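Superoxide dismutase (Leishmania major, PDB 4F2N) catalyses the dismutation of superoxide to molecular oxygen and hydrogen peroxide, probably by cycling an iron ion at its active site between ferrous and ferric states. Local coordinates at residues 103-106 with 107-111. Numbering follows the deposited sequence.
Sequences AQHF and NHSFF. With FE2 (Fe (II) ion), chain N.
His108 and Gln104, one turn apart on the buried helix 96-113, show how one helical turn can supply a metal ligand and part of its second shell. The imidazole of His108 binds the iron through NE2, while its ND1 donates to Gln104 O at 2.8 Å, with the acceptor lying nearly in the ring plane. Because CG of His108 stands anti to its carbonyl carbon (chi1 -74°), the ring reaches back along the helix to this oxygen. Gln104 O also accepts the helical bond from His108 N, the two donors arriving from opposite faces of the carbonyl plane.

The Gln104 side chain, bent at chi2 (-68°), brings its amide beside the ring, Gln104 NE2 3.6 Å from His108 CE1, the two planes 72° apart. Gln104 NE2 donates to the iron-bound water at 3.2 Å and also bonds Tyr66; Gln104 OE1 accepts from Asn107 ND2 at 3.2 Å, in its carbonyl plane, and pairs with Trp156. Asn107 turns its other amide atom, OD1, to the edge of the Phe106 ring, 3.4 Å from CD2. One residue further along the helix, Ser109 OG returns to His105 O at 2.9 Å, above the carbonyl plane, while His105 ND1 bonds His63.

His58, Asp191 and His195 complete the protein ligands. Chemically, the ND1 bond fixes the ring's rotation and directs NE2 at the metal, whereas the glutamine amide, gripped by Asn107 and Trp156 at OE1 and by Tyr66 at NE2, holds the coordinated water and probably helps tune the iron's redox potential, as the equivalent glutamine is thought to do in other iron superoxide dismutases.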
ATOM      1  N   ALA B 103      15.457  -2.824   1.207  1.00 17.76           N
ATOM      2  CA  ALA B 103      14.534  -3.544   2.109  1.00 17.15           C
ATOM      3  C   ALA B 103      13.508  -4.347   1.315  1.00 16.91           C
ATOM      4  O   ALA B 103      13.290  -5.505   1.629  1.00 16.63           O
ATOM      5  CB  ALA B 103      13.844  -2.592   3.089  1.00 16.89           C
ATOM      6  N   GLN B 104      12.876  -3.758   0.290  1.00 17.15           N
ATOM      7  CA  GLN B 104      11.931  -4.549  -0.521  1.00 17.38           C
ATOM      8  C   GLN B 104      12.593  -5.742  -1.207  1.00 17.52           C
ATOM      9  O   GLN B 104      11.977  -6.817  -1.345  1.00 18.05           O
ATOM     10  CB  GLN B 104      11.173  -3.678  -1.547  1.00 17.72           C
ATOM     11  CG  GLN B 104      10.110  -2.781  -0.899  1.00 18.32           C
ATOM     12  CD  GLN B 104       8.924  -3.586  -0.327  1.00 18.54           C
ATOM     13  OE1 GLN B 104       9.018  -4.163   0.771  1.00 18.73           O
ATOM     14  NE2 GLN B 104       7.813  -3.613  -1.054  1.00 18.17           N
ATOM     15  N   HIS B 105      13.840  -5.575  -1.664  1.00 17.46           N
ATOM     16  CA  HIS B 105      14.569  -6.704  -2.264  1.00 18.02           C
ATOM     17  C   HIS B 105      14.742  -7.814  -1.251  1.00 17.91           C
ATOM     18  O   HIS B 105      14.421  -8.977  -1.511  1.00 17.68           O
ATOM     19  CB  HIS B 105      15.908  -6.263  -2.892  1.00 18.26           C
ATOM     20  CG  HIS B 105      16.756  -7.403  -3.411  1.00 19.08           C
ATOM     21  ND1 HIS B 105      16.230  -8.486  -4.041  1.00 19.08           N
ATOM     22  CD2 HIS B 105      18.150  -7.591  -3.407  1.00 19.69           C
ATOM     23  CE1 HIS B 105      17.221  -9.314  -4.418  1.00 19.77           C
ATOM     24  NE2 HIS B 105      18.394  -8.785  -4.013  1.00 20.35           N
ATOM     25  N   PHE B 106      15.207  -7.449  -0.075  1.00 18.04           N
ATOM     26  CA  PHE B 106      15.383  -8.414   0.999  1.00 18.41           C
ATOM     27  C   PHE B 106      14.023  -9.038   1.367  1.00 17.93           C
ATOM     28  O   PHE B 106      13.915 -10.277   1.491  1.00 18.48           O
ATOM     29  CB  PHE B 106      16.020  -7.748   2.236  1.00 18.52           C
ATOM     30  CG  PHE B 106      15.976  -8.626   3.469  1.00 19.51           C
ATOM     31  CD1 PHE B 106      17.015  -9.515   3.736  1.00 20.61           C
ATOM     32  CD2 PHE B 106      14.880  -8.597   4.336  1.00 19.49           C
ATOM     33  CE1 PHE B 106      16.961 -10.375   4.846  1.00 21.28           C
ATOM     34  CE2 PHE B 106      14.809  -9.441   5.446  1.00 20.74           C
ATOM     35  CZ  PHE B 106      15.865 -10.333   5.704  1.00 21.25           C
ATOM     36  N   ASN B 107      12.999  -8.199   1.546  1.00 16.98           N
ATOM     37  CA  ASN B 107      11.704  -8.700   2.038  1.00 17.04           C
ATOM     38  C   ASN B 107      11.144  -9.734   1.084  1.00 16.73           C
ATOM     39  O   ASN B 107      10.674 -10.788   1.529  1.00 17.12           O
ATOM     40  CB  ASN B 107      10.679  -7.575   2.242  1.00 16.89           C
ATOM     41  CG  ASN B 107      11.084  -6.619   3.341  1.00 17.53           C
ATOM     42  OD1 ASN B 107      11.894  -6.959   4.229  1.00 17.64           O
ATOM     43  ND2 ASN B 107      10.524  -5.424   3.300  1.00 17.36           N
ATOM     44  N   HIS B 108      11.212  -9.450  -0.222  1.00 16.52           N
ATOM     45  CA  HIS B 108      10.689 -10.407  -1.234  1.00 16.73           C
ATOM     46  C   HIS B 108      11.519 -11.667  -1.299  1.00 16.96           C
ATOM     47  O   HIS B 108      10.968 -12.768  -1.409  1.00 17.99           O
ATOM     48  CB  HIS B 108      10.567  -9.772  -2.638  1.00 16.75           C
ATOM     49  CG  HIS B 108       9.396  -8.806  -2.760  1.00 16.49           C
ATOM     50  ND1 HIS B 108       9.482  -7.500  -2.380  1.00 16.26           N
ATOM     51  CD2 HIS B 108       8.084  -9.014  -3.152  1.00 16.32           C
ATOM     52  CE1 HIS B 108       8.299  -6.903  -2.543  1.00 16.22           C
ATOM     53  NE2 HIS B 108       7.421  -7.825  -2.999  1.00 16.31           N
ATOM     54  N   SER B 109      12.846 -11.536  -1.254  1.00 17.13           N
ATOM     55  CA  SER B 109      13.736 -12.704  -1.270  1.00 17.67           C
ATOM     56  C   SER B 109      13.430 -13.649  -0.132  1.00 17.70           C
ATOM     57  O   SER B 109      13.413 -14.870  -0.296  1.00 18.27           O
ATOM     58  CB  SER B 109      15.217 -12.269  -1.247  1.00 17.68           C
ATOM     59  OG  SER B 109      15.491 -11.525  -2.424  1.00 17.60           O
ATOM     60  N   PHE B 110      13.178 -13.070   1.027  1.00 17.23           N
ATOM     61  CA  PHE B 110      12.906 -13.848   2.225  1.00 17.48           C
ATOM     62  C   PHE B 110      11.562 -14.544   2.073  1.00 17.72           C
ATOM     63  O   PHE B 110      11.438 -15.742   2.353  1.00 18.65           O
ATOM     64  CB  PHE B 110      12.927 -12.948   3.485  1.00 17.00           C
ATOM     65  CG  PHE B 110      12.829 -13.743   4.756  1.00 17.46           C
ATOM     66  CD1 PHE B 110      13.926 -14.475   5.218  1.00 18.14           C
ATOM     67  CD2 PHE B 110      11.650 -13.769   5.483  1.00 17.33           C
ATOM     68  CE1 PHE B 110      13.848 -15.215   6.397  1.00 18.90           C
ATOM     69  CE2 PHE B 110      11.561 -14.519   6.659  1.00 18.19           C
ATOM     70  CZ  PHE B 110      12.653 -15.240   7.118  1.00 18.78           C
ATOM     71  N   PHE B 111      10.568 -13.795   1.576  1.00 17.20           N
ATOM     72  CA  PHE B 111       9.242 -14.336   1.259  1.00 17.27           C
ATOM     73  C   PHE B 111       9.294 -15.564   0.348  1.00 18.28           C
ATOM     74  O   PHE B 111       8.605 -16.557   0.631  1.00 18.59           O
ATOM     75  CB  PHE B 111       8.396 -13.231   0.602  1.00 16.64           C
ATOM     76  CG  PHE B 111       6.931 -13.526   0.504  1.00 16.59           C
ATOM     77  CD1 PHE B 111       6.213 -14.061   1.584  1.00 16.81           C
ATOM     78  CD2 PHE B 111       6.241 -13.211  -0.664  1.00 16.55           C
ATOM     79  CE1 PHE B 111       4.841 -14.296   1.479  1.00 17.20           C
ATOM     80  CE2 PHE B 111       4.852 -13.437  -0.767  1.00 16.86           C
ATOM     81  CZ  PHE B 111       4.161 -13.970   0.306  1.00 16.96           C
TER
HETATM   82 FE   FE2 N 300       5.391  -7.717  -2.725  1.00 16.82          FE
HETATM   83  O   HOH W   1       5.674  -5.983  -1.305  1.00 12.29           O